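PDB 3ZXK: HIAXHD3 from Humicola insolens, which removes alpha-L-arabinofuranosyl side chains, probably from xylan, as an exo-acting family 43 glycoside hydrolase into which endo-xylanase activity has been engineered. Local coordinates for residues F8-L13 with G296-S301; Y48-W53 with P303-G308; E418-M423 with A443-V448; D396-V401 with V512-T517. One frame throughout, in Å; residues are numbered along the deposited sequence. Where two conformers were deposited one is given.

How the interactions relate
In the family 43 part, a five-bladed beta-propeller, 8-13 lies near the start of the chain and meets 296-301 some 280 residues later; interaction 1 thus brings the N terminus against the chain leaving the last blade. Interaction 2 begins inside that loop, at 48-53 in the first blade, but ends beyond it at 303-308, so the two cross. They also touch, Phe8 packing on Val51. Farther along, in the concanavalin A-like domain, 396-401 pairs with 512-517 in interaction 4, and the hairpin of interaction 3 is nested within the loop so closed. Interactions 3 and 4 belong to one sheet, with centres about 40 Å or more from those of the first pair.

Interaction 1. Residues F8-L13 with G296-S301; sequences FTNPVL and GRWGTS
Asn10 turns its CG beside its own backbone N (chi1 -82°), which aims the amide at the loop 296-301, while Trp298 holds CG beside its carbonyl carbon (chi1 -169°) and sends the indole across to meet it. There Asn10 ND2 donates to Gly299 O at 3.0 Å, nearly along the C=O axis and within the amide plane of Asn10. The same ND2 sits at the edge of the indole, 3.5 Å from Trp298 NE1, which bonds weakly to Val277 O, with amide and ring planes 68° apart. From its backbone, Asn10 N gives a second bond to Thr300 O at 2.9 Å, so one residue grips two successive carbonyls. Thr9 and Ser301 form an antiparallel non-hydrogen-bonded pair, in which Ser301 CA approaches Phe8 O at 3.1 Å. Because Asn10 OD1 accepts from Val277 N, both ends of the amide are engaged; an alanine here would probably leave Gly299 O and Val277 N without these partners and open a gap beside the indole. The contact continues past the end of the two-stranded sheet of 7-9 and 301-303 and lies against strand 273-282 of the last propeller blade.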
loop_
_atom_site.group_PDB
_atom_site.type_symbol
_atom_site.label_atom_id
_atom_site.label_comp_id
_atom_site.label_asym_id
_atom_site.label_seq_id
_atom_site.Cartn_x
_atom_site.Cartn_y
_atom_site.Cartn_z
ATOM N N PHE A 8 4.540 -14.776 -17.951
ATOM C CA PHE A 8 4.706 -13.488 -17.291
ATOM C C PHE A 8 6.058 -13.438 -16.579
ATOM O O PHE A 8 6.674 -14.482 -16.310
ATOM C CB PHE A 8 3.611 -13.234 -16.260
ATOM C CG PHE A 8 3.742 -14.071 -15.021
ATOM C CD1 PHE A 8 3.227 -15.371 -14.998
ATOM C CD2 PHE A 8 4.373 -13.568 -13.867
ATOM C CE1 PHE A 8 3.354 -16.166 -13.854
ATOM C CE2 PHE A 8 4.491 -14.357 -12.727
ATOM C CZ PHE A 8 3.976 -15.652 -12.710
ATOM N N THR A 9 6.500 -12.222 -16.282
ATOM C CA THR A 9 7.733 -11.985 -15.542
ATOM C C THR A 9 7.449 -11.410 -14.146
ATOM O O THR A 9 6.505 -10.639 -13.944
ATOM C CB THR A 9 8.696 -11.074 -16.329
ATOM O OG1 THR A 9 8.084 -9.800 -16.543
ATOM C CG2 THR A 9 9.042 -11.708 -17.677
ATOM N N ASN A 10 8.268 -11.815 -13.189
ATOM C CA ASN A 10 8.231 -11.257 -11.833
ATOM C C ASN A 10 9.142 -10.010 -11.731
ATOM O O ASN A 10 10.163 -9.964 -12.411
ATOM C CB ASN A 10 8.700 -12.316 -10.841
ATOM C CG ASN A 10 7.590 -13.290 -10.469
ATOM O OD1 ASN A 10 6.499 -12.876 -10.067
ATOM N ND2 ASN A 10 7.875 -14.580 -10.574
ATOM N N PRO A 11 8.780 -8.996 -10.908
ATOM C CA PRO A 11 7.573 -8.930 -10.093
ATOM C C PRO A 11 6.321 -8.638 -10.931
ATOM O O PRO A 11 6.409 -8.070 -12.038
ATOM C CB PRO A 11 7.877 -7.796 -9.117
ATOM C CG PRO A 11 8.733 -6.870 -9.922
ATOM C CD PRO A 11 9.605 -7.774 -10.756
ATOM N N VAL A 12 5.162 -9.031 -10.411
ATOM C CA VAL A 12 3.940 -8.802 -11.180
ATOM C C VAL A 12 3.440 -7.358 -11.101
ATOM O O VAL A 12 2.796 -6.875 -12.028
ATOM C CB VAL A 12 2.830 -9.820 -10.846
ATOM C CG1 VAL A 12 3.320 -11.218 -11.157
ATOM C CG2 VAL A 12 2.387 -9.716 -9.382
ATOM N N LEU A 13 3.784 -6.655 -10.025
ATOM C CA LEU A 13 3.380 -5.260 -9.853
ATOM C C LEU A 13 4.515 -4.612 -9.102
ATOM O O LEU A 13 4.833 -5.035 -7.990
ATOM C CB LEU A 13 2.088 -5.173 -9.037
ATOM C CG LEU A 13 1.602 -3.747 -8.711
ATOM C CD1 LEU A 13 1.301 -2.912 -9.944
ATOM C CD2 LEU A 13 0.402 -3.789 -7.779
ATOM N N GLY A 296 16.472 -24.173 -8.920
ATOM C CA GLY A 296 15.943 -24.094 -7.561
ATOM C C GLY A 296 15.620 -22.689 -7.075
ATOM O O GLY A 296 15.375 -22.485 -5.898
ATOM N N ARG A 297 15.605 -21.728 -7.986
ATOM C CA ARG A 297 15.251 -20.356 -7.651
ATOM C C ARG A 297 13.757 -20.122 -7.852
ATOM O O ARG A 297 13.091 -20.867 -8.564
ATOM C CB ARG A 297 16.046 -19.373 -8.513
ATOM C CG ARG A 297 17.549 -19.527 -8.394
ATOM C CD ARG A 297 18.283 -18.709 -9.448
ATOM N NE ARG A 297 18.176 -17.280 -9.163
ATOM C CZ ARG A 297 19.040 -16.586 -8.418
ATOM N NH1 ARG A 297 20.093 -17.182 -7.869
ATOM N NH2 ARG A 297 18.842 -15.288 -8.220
ATOM N N TRP A 298 13.236 -19.099 -7.191
ATOM C CA TRP A 298 11.939 -18.550 -7.545
ATOM C C TRP A 298 12.107 -17.972 -8.920
ATOM O O TRP A 298 12.932 -17.083 -9.138
ATOM C CB TRP A 298 11.544 -17.473 -6.547
ATOM C CG TRP A 298 10.110 -17.032 -6.663
ATOM C CD1 TRP A 298 9.471 -16.448 -7.756
ATOM C CD2 TRP A 298 9.103 -17.099 -5.618
ATOM N NE1 TRP A 298 8.159 -16.181 -7.459
ATOM C CE2 TRP A 298 7.886 -16.526 -6.173
ATOM C CE3 TRP A 298 9.098 -17.548 -4.299
ATOM C CZ2 TRP A 298 6.696 -16.460 -5.434
ATOM C CZ3 TRP A 298 7.911 -17.478 -3.564
ATOM C CH2 TRP A 298 6.738 -16.947 -4.118
ATOM N N GLY A 299 11.360 -18.494 -9.874
ATOM C CA GLY A 299 11.611 -18.187 -11.281
ATOM C C GLY A 299 11.323 -16.750 -11.672
ATOM O O GLY A 299 10.406 -16.111 -11.144
ATOM N N THR A 300 12.101 -16.245 -12.621
ATOM C CA THR A 300 11.860 -14.901 -13.155
ATOM C C THR A 300 10.651 -14.864 -14.098
ATOM O O THR A 300 9.987 -13.833 -14.238
ATOM C CB THR A 300 13.122 -14.359 -13.859
ATOM O OG1 THR A 300 13.478 -15.250 -14.908
ATOM C CG2 THR A 300 14.286 -14.274 -12.875
ATOM N N SER A 301 10.349 -16.004 -14.720
ATOM C CA SER A 301 9.142 -16.121 -15.555
ATOM C C SER A 301 8.478 -17.464 -15.394
ATOM O O SER A 301 9.135 -18.490 -15.181
ATOM C CB SER A 301 9.449 -15.884 -17.043
ATOM O OG SER A 301 10.242 -16.927 -17.540
#

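Interaction 2. Residues Y48-W53 with P303-G308; sequences YDLVHW and PIPVRG
Pro305 presses its ring against the backbone of Asp49, and this is the tight part of a contact that has no hydrogen bond between its two segments. Asp49 O lies 3.3 Å from Pro305 CD and about as close to CG, so the carbonyl rests on the proline's methylene groups. Alongside, Val306 CB comes within 3.5 Å of Tyr48 O. Val51 crosses Ile304 at about a right angle, its CG2 reaching Ile304 CD1 at 3.7 Å, while Leu50 CD1 touches Pro305 CB.

The looser side lies toward the exposed His52, where Asp49 OD2 stays 4.1 Å from Ile304 CD1. The carboxylate instead serves its own loop: with chi1 at 59° it folds back, and Asp49 OD1 accepts from Val51 N in an Asx turn and from His52 N at 2.9 Å. Asp49 OD2 uses its syn lone pair for His52 ND1 and itself lies at the edge of the His52 ring, close to its plane. An alanine in place of Asp49 would probably leave those two backbone N-H groups without their acceptor and set the His52 ring free to turn. The 48-53 loop links strands 41-47 and 54-58 of the first propeller blade; Phe8 of strand 7-9 packs on Val51, Ile304 and Pro305, and Phe29 of strand 28-32 touches Leu50 and Val306.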
loop_
_atom_site.group_PDB
_atom_site.type_symbol
_atom_site.label_atom_id
_atom_site.label_comp_id
_atom_site.label_asym_id
_atom_site.label_seq_id
_atom_site.Cartn_x
_atom_site.Cartn_y
_atom_site.Cartn_z
ATOM N N TYR A 48 -7.384 -10.447 -13.489
ATOM C CA TYR A 48 -7.992 -11.615 -14.113
ATOM C C TYR A 48 -6.987 -12.753 -14.281
ATOM O O TYR A 48 -7.368 -13.880 -14.624
ATOM C CB TYR A 48 -8.616 -11.253 -15.463
ATOM C CG TYR A 48 -9.782 -10.315 -15.372
ATOM C CD1 TYR A 48 -11.036 -10.772 -14.971
ATOM C CD2 TYR A 48 -9.641 -8.946 -15.694
ATOM C CE1 TYR A 48 -12.123 -9.895 -14.911
ATOM C CE2 TYR A 48 -10.723 -8.071 -15.628
ATOM C CZ TYR A 48 -11.952 -8.556 -15.229
ATOM O OH TYR A 48 -13.031 -7.702 -15.165
ATOM N N ASP A 49 -5.708 -12.467 -14.013
ATOM C CA ASP A 49 -4.643 -13.429 -14.286
ATOM C C ASP A 49 -3.535 -13.524 -13.239
ATOM O O ASP A 49 -2.588 -14.246 -13.475
ATOM C CB ASP A 49 -4.025 -13.142 -15.674
ATOM C CG ASP A 49 -3.433 -11.732 -15.790
ATOM O OD1 ASP A 49 -3.385 -10.999 -14.772
ATOM O OD2 ASP A 49 -3.048 -11.344 -16.918
ATOM N N LEU A 50 -3.699 -12.856 -12.089
ATOM C CA LEU A 50 -2.671 -12.746 -11.031
ATOM C C LEU A 50 -1.455 -11.942 -11.418
ATOM O O LEU A 50 -0.530 -11.776 -10.608
ATOM C CB LEU A 50 -2.234 -14.115 -10.476
ATOM C CG LEU A 50 -3.238 -14.928 -9.678
ATOM C CD1 LEU A 50 -2.690 -16.311 -9.374
ATOM C CD2 LEU A 50 -3.574 -14.201 -8.390
ATOM N N VAL A 51 -1.476 -11.369 -12.617
ATOM C CA VAL A 51 -0.297 -10.687 -13.151
ATOM C C VAL A 51 -0.521 -9.195 -13.372
ATOM O O VAL A 51 0.306 -8.393 -12.973
ATOM C CB VAL A 51 0.154 -11.372 -14.447
ATOM C CG1 VAL A 51 1.252 -10.592 -15.145
ATOM C CG2 VAL A 51 0.599 -12.794 -14.140
ATOM N N HIS A 52 -1.630 -8.823 -14.006
ATOM C CA HIS A 52 -1.919 -7.418 -14.260
ATOM C C HIS A 52 -2.974 -6.949 -13.298
ATOM O O HIS A 52 -4.127 -7.402 -13.354
ATOM C CB HIS A 52 -2.384 -7.260 -15.698
ATOM C CG HIS A 52 -1.384 -7.768 -16.713
ATOM N ND1 HIS A 52 -1.479 -8.983 -17.292
ATOM C CD2 HIS A 52 -0.229 -7.183 -17.215
ATOM C CE1 HIS A 52 -0.448 -9.157 -18.149
ATOM N NE2 HIS A 52 0.316 -8.057 -18.104
ATOM N N TRP A 53 -2.576 -6.066 -12.391
ATOM C CA TRP A 53 -3.407 -5.637 -11.266
ATOM C C TRP A 53 -3.806 -4.197 -11.443
ATOM O O TRP A 53 -2.988 -3.379 -11.910
ATOM C CB TRP A 53 -2.633 -5.776 -9.977
ATOM C CG TRP A 53 -2.313 -7.189 -9.639
ATOM C CD1 TRP A 53 -1.169 -7.903 -9.956
ATOM C CD2 TRP A 53 -3.168 -8.115 -8.911
ATOM N NE1 TRP A 53 -1.231 -9.174 -9.447
ATOM C CE2 TRP A 53 -2.426 -9.374 -8.815
ATOM C CE3 TRP A 53 -4.428 -8.021 -8.325
ATOM C CZ2 TRP A 53 -2.951 -10.487 -8.163
ATOM C CZ3 TRP A 53 -4.954 -9.154 -7.696
ATOM C CH2 TRP A 53 -4.226 -10.351 -7.605
ATOM N N PRO A 303 4.545 -19.749 -16.704
ATOM C CA PRO A 303 3.326 -19.705 -17.527
ATOM C C PRO A 303 2.238 -18.815 -16.903
ATOM O O PRO A 303 2.119 -18.705 -15.679
ATOM C CB PRO A 303 2.854 -21.159 -17.547
ATOM C CG PRO A 303 4.115 -21.961 -17.313
ATOM C CD PRO A 303 4.912 -21.130 -16.323
ATOM N N ILE A 304 1.442 -18.200 -17.757
ATOM C CA ILE A 304 0.408 -17.299 -17.288
ATOM C C ILE A 304 -0.638 -18.115 -16.492
ATOM O O ILE A 304 -1.049 -19.176 -16.907
ATOM C CB ILE A 304 -0.209 -16.497 -18.477
ATOM C CG1 ILE A 304 -0.991 -15.283 -17.963
ATOM C CG2 ILE A 304 -1.008 -17.413 -19.409
ATOM C CD1 ILE A 304 -0.105 -14.162 -17.483
ATOM N N PRO A 305 -1.055 -17.634 -15.311
ATOM C CA PRO A 305 -1.963 -18.480 -14.505
ATOM C C PRO A 305 -3.349 -18.670 -15.110
ATOM O O PRO A 305 -4.010 -19.673 -14.833
ATOM C CB PRO A 305 -2.029 -17.733 -13.161
ATOM C CG PRO A 305 -0.703 -16.983 -13.105
ATOM C CD PRO A 305 -0.474 -16.532 -14.528
ATOM N N VAL A 306 -3.785 -17.708 -15.914
ATOM C CA VAL A 306 -5.064 -17.808 -16.612
ATOM C C VAL A 306 -4.842 -17.489 -18.073
ATOM O O VAL A 306 -4.261 -16.456 -18.385
ATOM C CB VAL A 306 -6.135 -16.863 -15.999
ATOM C CG1 VAL A 306 -7.423 -16.848 -16.823
ATOM C CG2 VAL A 306 -6.439 -17.309 -14.583
ATOM N N ARG A 307 -5.324 -18.371 -18.950
ATOM C CA ARG A 307 -5.148 -18.237 -20.407
ATOM C C ARG A 307 -6.333 -17.497 -20.986
ATOM O O ARG A 307 -7.465 -17.740 -20.580
ATOM C CB ARG A 307 -4.952 -19.613 -21.092
ATOM C CG ARG A 307 -3.666 -20.311 -20.621
ATOM C CD ARG A 307 -3.701 -21.838 -20.777
ATOM N NE ARG A 307 -4.667 -22.465 -19.887
ATOM C CZ ARG A 307 -4.456 -22.748 -18.607
ATOM N NH1 ARG A 307 -3.300 -22.449 -18.009
ATOM N NH2 ARG A 307 -5.421 -23.333 -17.917
ATOM N N GLY A 308 -6.073 -16.589 -21.926
ATOM C CA GLY A 308 -7.139 -15.813 -22.567
ATOM C C GLY A 308 -7.932 -14.985 -21.571
ATOM O O GLY A 308 -9.145 -14.857 -21.686
#

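Interaction 3. Residues E418-M423 with A443-V448; sequences EARIVM and AANGPV
Arg420 reaches diagonally toward Asn445 of the partner strand, on the same face of the sheet, and its side chain can be followed atom by atom. Arg420 CB lies 3.4 Å from Pro447 O. With chi1 at 80°, CG starts between the backbone N and the carbonyl carbon, and the chain then runs extended until Arg420 CD comes within 3.9 Å of Asn445 OD1. At the tip, Arg420 NE and Arg420 NH2 both grip that one oxygen, at 2.7 Å and 2.9 Å from Asn445 OD1. The oxygen lies at the guanidinium edge, in its plane, whereas both donors arrive from the same face of the Asn445 amide, the two planes standing 45° apart. The remaining nitrogen, NH1, bonds to Gln415 OE1 and forms a longer salt bridge with Glu418 OE2, so the guanidinium is held at both ends.

Beneath it the antiparallel backbones are disturbed twice. Their register slips by one between Arg420 and Val422, and farther on Met423 O accepts from Ala443 N at 2.8 Å and from Ala444 N at a longer 3.3 Å, a classic beta bulge. Strand 436-448 is the outermost of its sheet in the concanavalin A-like domain; strand 406-415 flanks 418-429 on the other side, while Ile421, Met423 and Ala444 pack on strands 476-482 and 490-497 of the facing sheet.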
loop_
_atom_site.group_PDB
_atom_site.type_symbol
_atom_site.label_atom_id
_atom_site.label_comp_id
_atom_site.label_asym_id
_atom_site.label_seq_id
_atom_site.Cartn_x
_atom_site.Cartn_y
_atom_site.Cartn_z
ATOM N N GLU A 418 7.119 37.869 -2.491
ATOM C CA GLU A 418 8.013 37.056 -3.351
ATOM C C GLU A 418 7.576 35.596 -3.341
ATOM O O GLU A 418 7.454 35.013 -2.282
ATOM C CB GLU A 418 9.511 37.155 -2.903
ATOM C CG GLU A 418 9.941 36.552 -1.525
ATOM C CD GLU A 418 11.393 36.007 -1.461
ATOM O OE1 GLU A 418 11.894 35.543 -2.513
ATOM O OE2 GLU A 418 12.037 36.008 -0.355
ATOM N N ALA A 419 7.368 35.002 -4.513
ATOM C CA ALA A 419 7.286 33.550 -4.624
ATOM C C ALA A 419 8.505 33.062 -5.380
ATOM O O ALA A 419 8.892 33.640 -6.406
ATOM C CB ALA A 419 6.029 33.096 -5.337
ATOM N N ARG A 420 9.137 32.028 -4.854
ATOM C CA ARG A 420 10.288 31.469 -5.526
ATOM C C ARG A 420 10.360 29.971 -5.374
ATOM O O ARG A 420 9.854 29.383 -4.398
ATOM C CB ARG A 420 11.571 32.105 -5.031
ATOM C CG ARG A 420 12.062 31.554 -3.720
ATOM C CD ARG A 420 13.430 32.106 -3.417
ATOM N NE ARG A 420 14.087 31.441 -2.305
ATOM C CZ ARG A 420 13.846 31.688 -1.021
ATOM N NH1 ARG A 420 12.914 32.574 -0.634
ATOM N NH2 ARG A 420 14.547 31.042 -0.114
ATOM N N ILE A 421 11.008 29.362 -6.346
ATOM C CA ILE A 421 11.237 27.925 -6.321
ATOM C C ILE A 421 12.423 27.598 -5.435
ATOM O O ILE A 421 13.427 28.303 -5.472
ATOM C CB ILE A 421 11.466 27.385 -7.748
ATOM C CG1 ILE A 421 10.277 27.787 -8.613
ATOM C CG2 ILE A 421 11.638 25.872 -7.765
ATOM C CD1 ILE A 421 10.502 27.622 -10.088
ATOM N N VAL A 422 12.277 26.557 -4.620
ATOM C CA VAL A 422 13.334 26.047 -3.749
ATOM C C VAL A 422 13.402 24.523 -3.836
ATOM O O VAL A 422 12.394 23.855 -4.158
ATOM C CB VAL A 422 13.119 26.461 -2.258
ATOM C CG1 VAL A 422 13.196 27.979 -2.081
ATOM C CG2 VAL A 422 11.784 25.934 -1.737
ATOM N N MET A 423 14.580 23.977 -3.562
ATOM C CA MET A 423 14.727 22.548 -3.337
ATOM C C MET A 423 15.212 22.388 -1.896
ATOM O O MET A 423 16.192 22.998 -1.525
ATOM C CB MET A 423 15.690 21.929 -4.385
ATOM C CG MET A 423 15.821 20.420 -4.301
ATOM S SD MET A 423 17.022 19.891 -3.054
ATOM C CE MET A 423 17.017 18.094 -3.175
ATOM N N ALA A 443 18.476 23.583 0.006
ATOM C CA ALA A 443 19.727 23.128 -0.561
ATOM C C ALA A 443 20.042 23.926 -1.815
ATOM O O ALA A 443 21.198 24.079 -2.178
ATOM C CB ALA A 443 19.658 21.634 -0.873
ATOM N N ALA A 444 19.004 24.431 -2.480
ATOM C CA ALA A 444 19.196 25.313 -3.646
ATOM C C ALA A 444 17.999 26.220 -3.852
ATOM O O ALA A 444 16.861 25.811 -3.657
ATOM C CB ALA A 444 19.461 24.512 -4.921
ATOM N N ASN A 445 18.276 27.457 -4.241
ATOM C CA ASN A 445 17.220 28.390 -4.654
ATOM C C ASN A 445 17.103 28.415 -6.160
ATOM O O ASN A 445 18.104 28.574 -6.901
ATOM C CB ASN A 445 17.499 29.807 -4.131
ATOM C CG ASN A 445 17.386 29.894 -2.621
ATOM O OD1 ASN A 445 16.294 29.869 -2.077
ATOM N ND2 ASN A 445 18.518 29.953 -1.944
ATOM N N GLY A 446 15.866 28.289 -6.615
ATOM C CA GLY A 446 15.540 28.549 -8.009
ATOM C C GLY A 446 15.065 29.985 -8.149
ATOM O O GLY A 446 15.252 30.796 -7.237
ATOM N N PRO A 447 14.443 30.295 -9.275
ATOM C CA PRO A 447 14.080 31.681 -9.558
ATOM C C PRO A 447 12.832 32.178 -8.835
ATOM O O PRO A 447 11.992 31.376 -8.375
ATOM C CB PRO A 447 13.773 31.650 -11.058
ATOM C CG PRO A 447 13.266 30.268 -11.297
ATOM C CD PRO A 447 14.034 29.371 -10.352
ATOM N N VAL A 448 12.710 33.499 -8.781
ATOM C CA VAL A 448 11.476 34.179 -8.402
ATOM C C VAL A 448 10.542 33.997 -9.583
ATOM O O VAL A 448 10.955 34.115 -10.737
ATOM C CB VAL A 448 11.735 35.685 -8.145
ATOM C CG1 VAL A 448 10.432 36.473 -8.066
ATOM C CG2 VAL A 448 12.574 35.863 -6.883
#

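Interaction 4. Residues D396-V401 with V512-T517; sequences DRAGAV and VFNFST
Arg397 and Phe515 are one rung of an antiparallel strand pair in the concanavalin A-like beta-sandwich, and the contact illustrates how such a pair combines backbone bonding with packing on both sheet faces.

The backbone bonds come in two reciprocal sets. Arg397 N donates to Phe515 O at 2.9 Å and receives the return bond from Phe515 N; Gly399 and Phe513 exchange a similar pair, with Gly399 N at 3.1 Å from Phe513 O. The short-segment axes run 175° apart, almost exactly antiparallel.

Packing onto aromatic faces governs one side of the sheet. The Phe513 ring, placed by a chi1 of 67°, folds over the facing strand and covers Gly399, whose N stands 3.5 Å above the centre of the Phe513 ring. A beta carbon on Gly399 would come tight against Phe513 CZ. Beside it, Arg397 CB makes a CH-pi contact 4.3 Å from the Phe515 ring centroid, and Thr517 CG2 lies over one face of the guanidinium. That guanidinium also has a cation-pi partner in Trp413 of strand 406-415. Val401 CG1 adds an apolar touch to Phe513 CD1.

The other face, with Ala398, Ala400 and Val512, packs on strands 380-388 and 523-533 of the facing sheet; among its polar members are Asp396 and Asn514. Asp396 OD2 accepts from Arg393 N, and Asn514 ND2 donates to Leu356 O. A single water then joins the strands, donating to Asp396 OD2 at 2.9 Å and to Asn514 OD1 at 2.8 Å.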
loop_
_atom_site.group_PDB
_atom_site.type_symbol
_atom_site.label_atom_id
_atom_site.label_comp_id
_atom_site.label_asym_id
_atom_site.label_seq_id
_atom_site.Cartn_x
_atom_site.Cartn_y
_atom_site.Cartn_z
ATOM N N ASP A 396 3.596 30.526 3.132
ATOM C CA ASP A 396 3.156 29.241 2.599
ATOM C C ASP A 396 4.293 28.503 1.894
ATOM O O ASP A 396 5.221 29.126 1.323
ATOM C CB ASP A 396 1.983 29.400 1.637
ATOM C CG ASP A 396 0.665 29.812 2.336
ATOM O OD1 ASP A 396 0.658 29.897 3.567
ATOM O OD2 ASP A 396 -0.337 30.101 1.638
ATOM N N ARG A 397 4.254 27.177 2.004
ATOM C CA ARG A 397 5.228 26.312 1.379
ATOM C C ARG A 397 4.418 25.205 0.689
ATOM O O ARG A 397 3.630 24.515 1.329
ATOM C CB ARG A 397 6.190 25.761 2.441
ATOM C CG ARG A 397 6.985 26.832 3.188
ATOM C CD ARG A 397 8.013 26.187 4.073
ATOM N NE ARG A 397 8.804 27.234 4.710
ATOM C CZ ARG A 397 9.675 27.018 5.693
ATOM N NH1 ARG A 397 9.890 25.766 6.111
ATOM N NH2 ARG A 397 10.342 28.036 6.248
ATOM N N ALA A 398 4.598 25.031 -0.609
ATOM C CA ALA A 398 3.848 24.002 -1.326
ATOM C C ALA A 398 4.775 23.333 -2.340
ATOM O O ALA A 398 5.789 23.941 -2.735
ATOM C CB ALA A 398 2.661 24.631 -2.032
ATOM N N GLY A 399 4.484 22.096 -2.712
ATOM C CA GLY A 399 5.299 21.447 -3.744
ATOM C C GLY A 399 5.190 19.956 -3.898
ATOM O O GLY A 399 4.236 19.333 -3.442
ATOM N N ALA A 400 6.213 19.403 -4.535
ATOM C CA ALA A 400 6.269 18.002 -4.857
ATOM C C ALA A 400 7.356 17.337 -4.014
ATOM O O ALA A 400 8.527 17.711 -4.078
ATOM C CB ALA A 400 6.520 17.798 -6.356
ATOM N N VAL A 401 6.940 16.392 -3.180
ATOM C CA VAL A 401 7.803 15.757 -2.236
ATOM C C VAL A 401 8.036 14.286 -2.564
ATOM O O VAL A 401 7.123 13.546 -2.995
ATOM C CB VAL A 401 7.262 15.956 -0.789
ATOM C CG1 VAL A 401 5.807 15.407 -0.648
ATOM C CG2 VAL A 401 8.213 15.354 0.274
ATOM N N VAL A 512 2.193 15.647 -3.009
ATOM C CA VAL A 512 2.020 17.090 -3.132
ATOM C C VAL A 512 1.534 17.612 -1.778
ATOM O O VAL A 512 0.697 16.973 -1.123
ATOM C CB VAL A 512 1.076 17.477 -4.298
ATOM C CG1 VAL A 512 -0.272 16.767 -4.241
ATOM C CG2 VAL A 512 0.951 18.997 -4.395
ATOM N N PHE A 513 2.108 18.725 -1.339
ATOM C CA PHE A 513 1.806 19.300 -0.019
ATOM C C PHE A 513 1.556 20.792 -0.126
ATOM O O PHE A 513 1.955 21.443 -1.098
ATOM C CB PHE A 513 2.958 19.038 0.953
ATOM C CG PHE A 513 4.252 19.762 0.596
ATOM C CD1 PHE A 513 5.167 19.181 -0.290
ATOM C CD2 PHE A 513 4.534 21.031 1.112
ATOM C CE1 PHE A 513 6.344 19.839 -0.621
ATOM C CE2 PHE A 513 5.719 21.674 0.803
ATOM C CZ PHE A 513 6.606 21.091 -0.089
ATOM N N ASN A 514 0.939 21.330 0.906
ATOM C CA ASN A 514 0.734 22.760 1.022
ATOM C C ASN A 514 0.456 23.052 2.499
ATOM O O ASN A 514 -0.504 22.547 3.064
ATOM C CB ASN A 514 -0.427 23.218 0.143
ATOM C CG ASN A 514 -0.577 24.722 0.160
ATOM O OD1 ASN A 514 0.397 25.434 0.421
ATOM N ND2 ASN A 514 -1.777 25.203 -0.121
ATOM N N PHE A 515 1.349 23.814 3.135
ATOM C CA PHE A 515 1.148 24.223 4.530
ATOM C C PHE A 515 1.652 25.640 4.733
ATOM O O PHE A 515 2.239 26.235 3.812
ATOM C CB PHE A 515 1.790 23.235 5.529
ATOM C CG PHE A 515 3.289 23.138 5.449
ATOM C CD1 PHE A 515 3.898 22.236 4.572
ATOM C CD2 PHE A 515 4.096 23.922 6.254
ATOM C CE1 PHE A 515 5.283 22.142 4.489
ATOM C CE2 PHE A 515 5.486 23.840 6.174
ATOM C CZ PHE A 515 6.088 22.940 5.308
ATOM N N SER A 516 1.413 26.189 5.924
ATOM C CA SER A 516 1.939 27.523 6.185
ATOM C C SER A 516 2.743 27.619 7.443
ATOM O O SER A 516 2.562 26.879 8.402
ATOM C CB SER A 516 0.861 28.607 6.191
ATOM O OG SER A 516 1.456 29.907 6.303
ATOM N N THR A 517 3.718 28.514 7.386
ATOM C CA THR A 517 4.538 28.774 8.560
ATOM C C THR A 517 3.974 29.933 9.399
ATOM O O THR A 517 4.403 30.128 10.520
ATOM C CB THR A 517 5.991 29.053 8.177
ATOM O OG1 THR A 517 6.033 30.210 7.338
ATOM C CG2 THR A 517 6.573 27.845 7.411
HETATM O O HOH W 1 -0.645 27.969 -0.229
#